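PDB 6QE6: tRNA (Adenine(22)-N(1))-methyltransferase from Mycoplasma capricolum subsp. capricolum, which probably methylates N1 of adenine 22 in tRNA, and is seen here with the cofactor product S-adenosyl-L-homocysteine bound. Local coordinates for residues 98-103 with 126-131; 208-213 with 232-237. One frame throughout, in Å; residues are numbered along the deposited sequence.

Contact 1. Residues 98-103 with 126-131; sequences FVKNKE and NDHQKI
Val99 and Lys130 join two loops of the methyltransferase domain in a mixed contact, apolar at its centre and tied at one side by a lysine ammonium group. Residues 98-103 follow strand 88-92; the loop of residues 126-131 leads from helix 117-124 into strand 133-138. Val99 CG1, set anti to the backbone N (chi1 -178°), packs against both the base of His128 and the chain of Lys130: it lies 3.9 Å from His128 CB and 3.7 Å from Lys130 CD, with Ile131 CD1 a looser neighbour at 4.2 Å. Lys130 runs extended beyond CG, antiparallel to the Val99 side chain, and NZ reaches Val99 O at 3.1 Å, nearly in line with the carbonyl (C=O...N angle 168°). In this Rossmann-like fold, strands 109-115 and 133-138 are parallel neighbours in the central sheet, and the lysine bridges the loops that precede each of them. NZ also bonds Ile104 O and water 1, which donates to Lys100 O at 2.6 Å; Asn101 O lies 2.6 Å from Lys130 NZ. Val99 O lies over one face of the His128 ring. That ring is held by its edge, ND1 accepting Lys130 N at 3.0 Å almost in the ring plane, within a type I turn from His128 to Ile131. Beyond the histidine, the bent chain of Lys100 brings NZ to 3.9 Å from Asn126 OD1, a looser approach nearer the S-adenosyl-L-homocysteine pocket.

Contact 2. Residues 208-213 with 232-237; sequences NEISNL and NRINKI
Leu213 and Ile234 meet in an antiparallel pair of helices, 200-217 and 225-244, that forms a helical hairpin in the C-terminal part of the chain; the axes of the two short segments approach to 9.8 Å, with 162° between their N-to-C directions. Leu213 can be followed outward. Its CB lies 3.6 Å from Ile234 CD1 and equally near Ile234 CG1, so the isoleucine is already met at the first carbon. CG, anti to the carbonyl carbon (chi1 -66°), carries the chain on toward the partner helix, where the methyl CD1 makes the remaining contacts: 3.6 Å to Ile234 CG1, 3.9 Å to Arg233 CD and, more loosely, Ile237 CD1. One methyl thus sits among three residues of the opposing helix. Leu213 and Ile234 lie alongside each other, pointing contrary ways, whereas the arginine chain crosses the leucine at about a right angle and presents the edge of its guanidinium to CD1. Arg233 carries its charge beyond this apolar patch to a salt bridge with Glu189 of helix 185-190; Glu209 OE1 is 5.9 Å from Arg233 NH1, too far for contact. Helix 185-190 also borders this hairpin through Phe190, which touches both Arg233 and Ile237. One turn before Leu213, Ile210 continues the apolar seam. It crosses Ile234 at a slant, with the CG2 methyls of the two residues facing each other, and runs alongside Ile237 in the reverse sense. On the Ile237 side, the branch methyl CG2 lies 3.8 Å from Ile210 CG1, while CD1, roughly at right angles to it as seen from CB, approaches Glu209 CB at 4.1 Å.

How the contacts relate
Contact 1 belongs to the Rossmann-like methyltransferase sheet and its loops and contact 2 to the C-terminal helices, on opposite sides of the chain's centre, with centres about 40 Å apart and nearest atoms about 25 Å apart. They share no helix or strand. The first is partly buried and joins loops through backbone oxygens, ordered water and a lysine, with valine as its apolar middle; the second lies at the surface and matches two regular helices by isoleucine and leucine contacts, with the Arg233 charge paired to Glu189 outside the two helices. Contact 1 also lies nearer the cofactor product, the side chain of Asn126 being about 9 Å from the bound S-adenosyl-L-homocysteine, whereas contact 2 is remote from the annotated sites.

Contact 1. Residues 98-103 with 126-131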
ATOM      1  N   PHE A  98       7.645   9.946 -13.821  1.00 33.85           N
ATOM      2  CA  PHE A  98       8.012  11.346 -13.679  1.00 35.35           C
ATOM      3  C   PHE A  98       9.254  11.548 -12.810  1.00 40.11           C
ATOM      4  O   PHE A  98       9.932  12.575 -12.940  1.00 34.94           O
ATOM      5  CB  PHE A  98       6.843  12.121 -13.087  1.00 36.25           C
ATOM      6  CG  PHE A  98       6.693  11.947 -11.597  1.00 39.24           C
ATOM      7  CD1 PHE A  98       6.008  10.854 -11.078  1.00 38.36           C
ATOM      8  CD2 PHE A  98       7.232  12.875 -10.715  1.00 32.72           C
ATOM      9  CE1 PHE A  98       5.867  10.695  -9.715  1.00 33.68           C
ATOM     10  CE2 PHE A  98       7.101  12.714  -9.348  1.00 30.72           C
ATOM     11  CZ  PHE A  98       6.424  11.628  -8.850  1.00 35.21           C
ATOM     12  N   VAL A  99       9.553  10.618 -11.898  1.00 33.77           N
ATOM     13  CA  VAL A  99      10.622  10.861 -10.932  1.00 35.74           C
ATOM     14  C   VAL A  99      11.986  11.009 -11.601  1.00 38.63           C
ATOM     15  O   VAL A  99      12.874  11.649 -11.039  1.00 38.24           O
ATOM     16  CB  VAL A  99      10.644   9.744  -9.867  1.00 38.01           C
ATOM     17  CG1 VAL A  99      11.728  10.001  -8.828  1.00 36.52           C
ATOM     18  CG2 VAL A  99       9.269   9.626  -9.189  1.00 37.33           C
ATOM     19  N   LYS A 100      12.171  10.448 -12.801  1.00 42.51           N
ATOM     20  CA  LYS A 100      13.414  10.648 -13.544  1.00 42.64           C
ATOM     21  C   LYS A 100      13.748  12.131 -13.719  1.00 42.25           C
ATOM     22  O   LYS A 100      14.923  12.514 -13.657  1.00 47.82           O
ATOM     23  CB  LYS A 100      13.314   9.975 -14.918  1.00 40.80           C
ATOM     24  CG  LYS A 100      13.800   8.543 -14.977  1.00 45.96           C
ATOM     25  CD  LYS A 100      13.266   7.828 -16.230  1.00 47.98           C
ATOM     26  CE  LYS A 100      11.963   7.056 -15.932  1.00 57.37           C
ATOM     27  NZ  LYS A 100      12.119   5.934 -14.932  1.00 48.90           N
ATOM     28  N   ASN A 101      12.730  12.975 -13.901  1.00 40.47           N
ATOM     29  CA  ASN A 101      12.907  14.369 -14.309  1.00 41.53           C
ATOM     30  C   ASN A 101      13.764  15.170 -13.334  1.00 44.85           C
ATOM     31  O   ASN A 101      13.781  14.918 -12.125  1.00 46.08           O
ATOM     32  CB  ASN A 101      11.549  15.047 -14.453  1.00 39.94           C
ATOM     33  CG  ASN A 101      10.694  14.380 -15.484  1.00 40.68           C
ATOM     34  OD1 ASN A 101      11.180  13.552 -16.248  1.00 43.90           O
ATOM     35  ND2 ASN A 101       9.415  14.737 -15.524  1.00 54.18           N
ATOM     36  N   LYS A 102      14.429  16.195 -13.880  1.00 50.97           N
ATOM     37  CA  LYS A 102      15.495  16.898 -13.162  1.00 50.37           C
ATOM     38  C   LYS A 102      14.952  17.825 -12.076  1.00 40.96           C
ATOM     39  O   LYS A 102      15.655  18.112 -11.103  1.00 40.27           O
ATOM     40  CB  LYS A 102      16.357  17.698 -14.151  1.00 54.67           C
ATOM     41  CG  LYS A 102      16.627  17.035 -15.528  1.00 64.89           C
ATOM     42  CD  LYS A 102      16.880  15.511 -15.444  1.00 67.81           C
ATOM     43  CE  LYS A 102      17.438  14.933 -16.750  1.00 65.27           C
ATOM     44  NZ  LYS A 102      18.538  13.951 -16.504  1.00 64.99           N
ATOM     45  N   GLU A 103      13.717  18.301 -12.223  1.00 43.98           N
ATOM     46  CA  GLU A 103      13.090  19.203 -11.261  1.00 42.54           C
ATOM     47  C   GLU A 103      12.389  18.480 -10.110  1.00 41.16           C
ATOM     48  O   GLU A 103      12.038  19.125  -9.116  1.00 41.54           O
ATOM     49  CB  GLU A 103      12.087  20.110 -11.985  1.00 40.79           C
ATOM     50  CG  GLU A 103      10.831  19.390 -12.494  1.00 49.06           C
ATOM     51  CD  GLU A 103      10.989  18.800 -13.909  1.00 60.39           C
ATOM     52  OE1 GLU A 103      12.017  19.095 -14.580  1.00 49.59           O
ATOM     53  OE2 GLU A 103      10.064  18.052 -14.347  1.00 58.62           O
ATOM     54  N   ASN A 126       9.638   1.020 -11.614  1.00 33.46           N
ATOM     55  CA  ASN A 126      10.351   2.279 -11.793  1.00 31.35           C
ATOM     56  C   ASN A 126      10.761   2.912 -10.471  1.00 36.67           C
ATOM     57  O   ASN A 126      10.848   4.144 -10.376  1.00 37.09           O
ATOM     58  CB  ASN A 126       9.512   3.265 -12.596  1.00 33.39           C
ATOM     59  CG  ASN A 126       9.515   2.944 -14.059  1.00 36.97           C
ATOM     60  OD1 ASN A 126      10.488   2.401 -14.567  1.00 48.97           O
ATOM     61  ND2 ASN A 126       8.424   3.258 -14.749  1.00 38.77           N
ATOM     62  N   ASP A 127      11.009   2.100  -9.446  1.00 34.86           N
ATOM     63  CA  ASP A 127      11.585   2.631  -8.220  1.00 33.31           C
ATOM     64  C   ASP A 127      12.899   3.337  -8.544  1.00 33.28           C
ATOM     65  O   ASP A 127      13.648   2.930  -9.434  1.00 38.30           O
ATOM     66  CB  ASP A 127      11.792   1.501  -7.206  1.00 34.68           C
ATOM     67  CG  ASP A 127      12.275   1.997  -5.838  1.00 32.61           C
ATOM     68  OD1 ASP A 127      11.909   3.119  -5.412  1.00 31.67           O
ATOM     69  OD2 ASP A 127      13.024   1.238  -5.181  1.00 34.29           O
ATOM     70  N   HIS A 128      13.170   4.412  -7.822  1.00 32.45           N
ATOM     71  CA  HIS A 128      14.243   5.324  -8.161  1.00 32.56           C
ATOM     72  C   HIS A 128      14.974   5.683  -6.879  1.00 34.87           C
ATOM     73  O   HIS A 128      14.396   5.644  -5.786  1.00 31.46           O
ATOM     74  CB  HIS A 128      13.672   6.564  -8.875  1.00 34.28           C
ATOM     75  CG  HIS A 128      14.697   7.407  -9.565  1.00 41.86           C
ATOM     76  ND1 HIS A 128      15.538   8.266  -8.884  1.00 37.08           N
ATOM     77  CD2 HIS A 128      14.986   7.560 -10.881  1.00 41.43           C
ATOM     78  CE1 HIS A 128      16.323   8.885  -9.748  1.00 40.83           C
ATOM     79  NE2 HIS A 128      16.009   8.476 -10.965  1.00 44.16           N
ATOM     80  N   GLN A 129      16.258   6.012  -7.018  1.00 35.00           N
ATOM     81  CA  GLN A 129      17.069   6.319  -5.850  1.00 37.20           C
ATOM     82  C   GLN A 129      16.654   7.629  -5.179  1.00 38.48           C
ATOM     83  O   GLN A 129      17.011   7.857  -4.019  1.00 38.57           O
ATOM     84  CB  GLN A 129      18.546   6.339  -6.246  1.00 35.54           C
ATOM     85  CG  GLN A 129      19.081   7.720  -6.599  1.00 50.34           C
ATOM     86  CD  GLN A 129      19.595   8.473  -5.370  1.00 62.38           C
ATOM     87  OE1 GLN A 129      20.047   7.849  -4.401  1.00 62.73           O
ATOM     88  NE2 GLN A 129      19.508   9.818  -5.398  1.00 52.35           N
ATOM     89  N   LYS A 130      15.891   8.484  -5.870  1.00 38.31           N
ATOM     90  CA  LYS A 130      15.324   9.670  -5.235  1.00 33.08           C
ATOM     91  C   LYS A 130      14.322   9.340  -4.133  1.00 33.68           C
ATOM     92  O   LYS A 130      14.030  10.206  -3.301  1.00 35.62           O
ATOM     93  CB  LYS A 130      14.629  10.544  -6.275  1.00 36.38           C
ATOM     94  CG  LYS A 130      15.561  11.190  -7.285  1.00 36.34           C
ATOM     95  CD  LYS A 130      14.767  11.988  -8.281  1.00 37.24           C
ATOM     96  CE  LYS A 130      15.666  12.805  -9.164  1.00 41.07           C
ATOM     97  NZ  LYS A 130      14.890  13.720 -10.042  1.00 39.88           N
ATOM     98  N   ILE A 131      13.779   8.124  -4.106  1.00 32.18           N
ATOM     99  CA  ILE A 131      12.680   7.764  -3.210  1.00 33.45           C
ATOM    100  C   ILE A 131      13.230   7.013  -2.007  1.00 32.41           C
ATOM    101  O   ILE A 131      13.966   6.028  -2.164  1.00 31.73           O
ATOM    102  CB  ILE A 131      11.634   6.905  -3.939  1.00 30.20           C
ATOM    103  CG1 ILE A 131      11.008   7.689  -5.088  1.00 26.31           C
ATOM    104  CG2 ILE A 131      10.625   6.379  -2.947  1.00 27.06           C
ATOM    105  CD1 ILE A 131      10.618   6.813  -6.251  1.00 32.57           C
TER
HETATM  106  O   HOH W   1      16.643  13.672 -12.070  1.00 50.42           O
HETATM  107  O   HOH W   2      17.284  16.089 -10.517  1.00 47.48           O

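Contact 2. Residues 208-213 with 232-237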
ATOM      1  N   ASN A 208     -12.532 -16.573   7.189  1.00 33.73           N
ATOM      2  CA  ASN A 208     -13.503 -16.497   6.100  1.00 34.59           C
ATOM      3  C   ASN A 208     -12.885 -16.918   4.770  1.00 40.16           C
ATOM      4  O   ASN A 208     -13.580 -17.496   3.919  1.00 36.35           O
ATOM      5  CB  ASN A 208     -14.108 -15.096   5.985  1.00 38.84           C
ATOM      6  CG  ASN A 208     -15.323 -15.062   5.029  1.00 45.81           C
ATOM      7  OD1 ASN A 208     -16.314 -15.779   5.232  1.00 46.51           O
ATOM      8  ND2 ASN A 208     -15.236 -14.244   3.976  1.00 44.90           N
ATOM      9  N   GLU A 209     -11.580 -16.657   4.586  1.00 33.23           N
ATOM     10  CA  GLU A 209     -10.877 -17.159   3.412  1.00 35.13           C
ATOM     11  C   GLU A 209     -10.864 -18.689   3.382  1.00 32.86           C
ATOM     12  O   GLU A 209     -11.039 -19.299   2.319  1.00 32.22           O
ATOM     13  CB  GLU A 209      -9.452 -16.591   3.385  1.00 38.58           C
ATOM     14  CG  GLU A 209      -8.941 -16.244   1.999  1.00 43.38           C
ATOM     15  CD  GLU A 209      -9.901 -15.343   1.223  1.00 53.85           C
ATOM     16  OE1 GLU A 209     -10.051 -14.155   1.598  1.00 47.23           O
ATOM     17  OE2 GLU A 209     -10.513 -15.825   0.237  1.00 60.39           O
ATOM     18  N   ILE A 210     -10.678 -19.331   4.538  1.00 32.00           N
ATOM     19  CA  ILE A 210     -10.723 -20.793   4.577  1.00 32.36           C
ATOM     20  C   ILE A 210     -12.105 -21.298   4.173  1.00 33.42           C
ATOM     21  O   ILE A 210     -12.224 -22.275   3.424  1.00 34.82           O
ATOM     22  CB  ILE A 210     -10.315 -21.315   5.969  1.00 32.27           C
ATOM     23  CG1 ILE A 210      -8.823 -21.113   6.210  1.00 30.71           C
ATOM     24  CG2 ILE A 210     -10.633 -22.802   6.107  1.00 29.10           C
ATOM     25  CD1 ILE A 210      -8.348 -21.666   7.544  1.00 28.62           C
ATOM     26  N   SER A 211     -13.169 -20.631   4.635  1.00 30.39           N
ATOM     27  CA  SER A 211     -14.525 -21.047   4.265  1.00 32.46           C
ATOM     28  C   SER A 211     -14.742 -20.962   2.765  1.00 32.13           C
ATOM     29  O   SER A 211     -15.315 -21.869   2.152  1.00 34.60           O
ATOM     30  CB  SER A 211     -15.566 -20.186   4.976  1.00 30.54           C
ATOM     31  OG  SER A 211     -15.485 -20.402   6.361  1.00 40.44           O
ATOM     32  N   ASN A 212     -14.311 -19.864   2.154  1.00 33.61           N
ATOM     33  CA  ASN A 212     -14.514 -19.734   0.720  1.00 33.64           C
ATOM     34  C   ASN A 212     -13.751 -20.820  -0.033  1.00 33.61           C
ATOM     35  O   ASN A 212     -14.285 -21.420  -0.974  1.00 34.92           O
ATOM     36  CB  ASN A 212     -14.124 -18.325   0.273  1.00 33.21           C
ATOM     37  CG  ASN A 212     -15.097 -17.251   0.789  1.00 40.05           C
ATOM     38  OD1 ASN A 212     -16.287 -17.517   1.023  1.00 44.52           O
ATOM     39  ND2 ASN A 212     -14.593 -16.036   0.965  1.00 39.05           N
ATOM     40  N   LEU A 213     -12.532 -21.138   0.415  1.00 33.42           N
ATOM     41  CA  LEU A 213     -11.730 -22.181  -0.228  1.00 32.48           C
ATOM     42  C   LEU A 213     -12.350 -23.568  -0.045  1.00 32.94           C
ATOM     43  O   LEU A 213     -12.287 -24.414  -0.949  1.00 33.74           O
ATOM     44  CB  LEU A 213     -10.306 -22.157   0.330  1.00 29.62           C
ATOM     45  CG  LEU A 213      -9.446 -20.928   0.042  1.00 32.71           C
ATOM     46  CD1 LEU A 213      -8.102 -21.025   0.789  1.00 31.52           C
ATOM     47  CD2 LEU A 213      -9.250 -20.772  -1.470  1.00 26.46           C
ATOM     48  N   ASN A 232      -3.567 -26.708  -0.039  1.00 41.75           N
ATOM     49  CA  ASN A 232      -2.347 -26.225   0.601  1.00 44.77           C
ATOM     50  C   ASN A 232      -2.506 -24.793   1.094  1.00 40.44           C
ATOM     51  O   ASN A 232      -2.020 -24.452   2.179  1.00 42.20           O
ATOM     52  CB  ASN A 232      -1.155 -26.340  -0.356  1.00 45.96           C
ATOM     53  CG  ASN A 232      -0.313 -27.576  -0.079  1.00 57.21           C
ATOM     54  OD1 ASN A 232      -0.066 -28.395  -0.977  1.00 59.59           O
ATOM     55  ND2 ASN A 232       0.115 -27.731   1.181  1.00 53.75           N
ATOM     56  N   ARG A 233      -3.181 -23.946   0.315  1.00 39.62           N
ATOM     57  CA  ARG A 233      -3.488 -22.598   0.779  1.00 39.26           C
ATOM     58  C   ARG A 233      -4.178 -22.645   2.143  1.00 36.79           C
ATOM     59  O   ARG A 233      -3.734 -21.984   3.090  1.00 34.63           O
ATOM     60  CB  ARG A 233      -4.338 -21.877  -0.268  1.00 36.88           C
ATOM     61  CG  ARG A 233      -4.052 -20.386  -0.453  1.00 39.09           C
ATOM     62  CD  ARG A 233      -4.493 -19.623   0.771  1.00 48.02           C
ATOM     63  NE  ARG A 233      -4.919 -18.219   0.579  1.00 59.93           N
ATOM     64  CZ  ARG A 233      -4.098 -17.169   0.475  1.00 58.66           C
ATOM     65  NH1 ARG A 233      -4.604 -15.948   0.348  1.00 54.03           N
ATOM     66  NH2 ARG A 233      -2.773 -17.335   0.484  1.00 54.73           N
ATOM     67  N   ILE A 234      -5.223 -23.482   2.275  1.00 35.52           N
ATOM     68  CA  ILE A 234      -5.972 -23.573   3.532  1.00 32.65           C
ATOM     69  C   ILE A 234      -5.046 -23.916   4.687  1.00 33.40           C
ATOM     70  O   ILE A 234      -5.102 -23.292   5.752  1.00 33.19           O
ATOM     71  CB  ILE A 234      -7.104 -24.612   3.431  1.00 34.81           C
ATOM     72  CG1 ILE A 234      -8.310 -24.047   2.693  1.00 30.22           C
ATOM     73  CG2 ILE A 234      -7.527 -25.069   4.831  1.00 29.20           C
ATOM     74  CD1 ILE A 234      -9.208 -25.101   2.136  1.00 31.07           C
ATOM     75  N   ASN A 235      -4.197 -24.932   4.500  1.00 37.72           N
ATOM     76  CA  ASN A 235      -3.286 -25.346   5.566  1.00 39.54           C
ATOM     77  C   ASN A 235      -2.269 -24.265   5.894  1.00 37.74           C
ATOM     78  O   ASN A 235      -1.889 -24.113   7.061  1.00 39.74           O
ATOM     79  CB  ASN A 235      -2.556 -26.630   5.183  1.00 38.47           C
ATOM     80  CG  ASN A 235      -3.485 -27.822   5.096  1.00 41.17           C
ATOM     81  OD1 ASN A 235      -4.576 -27.826   5.680  1.00 44.98           O
ATOM     82  ND2 ASN A 235      -3.056 -28.846   4.366  1.00 42.49           N
ATOM     83  N   LYS A 236      -1.813 -23.514   4.888  1.00 32.93           N
ATOM     84  CA  LYS A 236      -0.905 -22.411   5.174  1.00 34.92           C
ATOM     85  C   LYS A 236      -1.597 -21.366   6.035  1.00 35.43           C
ATOM     86  O   LYS A 236      -1.029 -20.908   7.036  1.00 33.91           O
ATOM     87  CB  LYS A 236      -0.366 -21.818   3.872  1.00 31.77           C
ATOM     88  CG  LYS A 236       1.018 -22.366   3.521  1.00 40.86           C
ATOM     89  CD  LYS A 236       1.294 -22.462   2.017  1.00 42.90           C
ATOM     90  CE  LYS A 236       1.071 -21.151   1.299  1.00 46.59           C
ATOM     91  NZ  LYS A 236       1.620 -21.174  -0.095  1.00 52.14           N
ATOM     92  N   ILE A 237      -2.853 -21.031   5.699  1.00 28.69           N
ATOM     93  CA  ILE A 237      -3.608 -20.042   6.467  1.00 29.85           C
ATOM     94  C   ILE A 237      -3.785 -20.515   7.901  1.00 33.70           C
ATOM     95  O   ILE A 237      -3.598 -19.752   8.860  1.00 31.44           O
ATOM     96  CB  ILE A 237      -4.977 -19.765   5.813  1.00 31.26           C
ATOM     97  CG1 ILE A 237      -4.828 -19.203   4.398  1.00 33.88           C
ATOM     98  CG2 ILE A 237      -5.792 -18.817   6.671  1.00 26.87           C
ATOM     99  CD1 ILE A 237      -6.156 -18.924   3.726  1.00 35.19           C
TER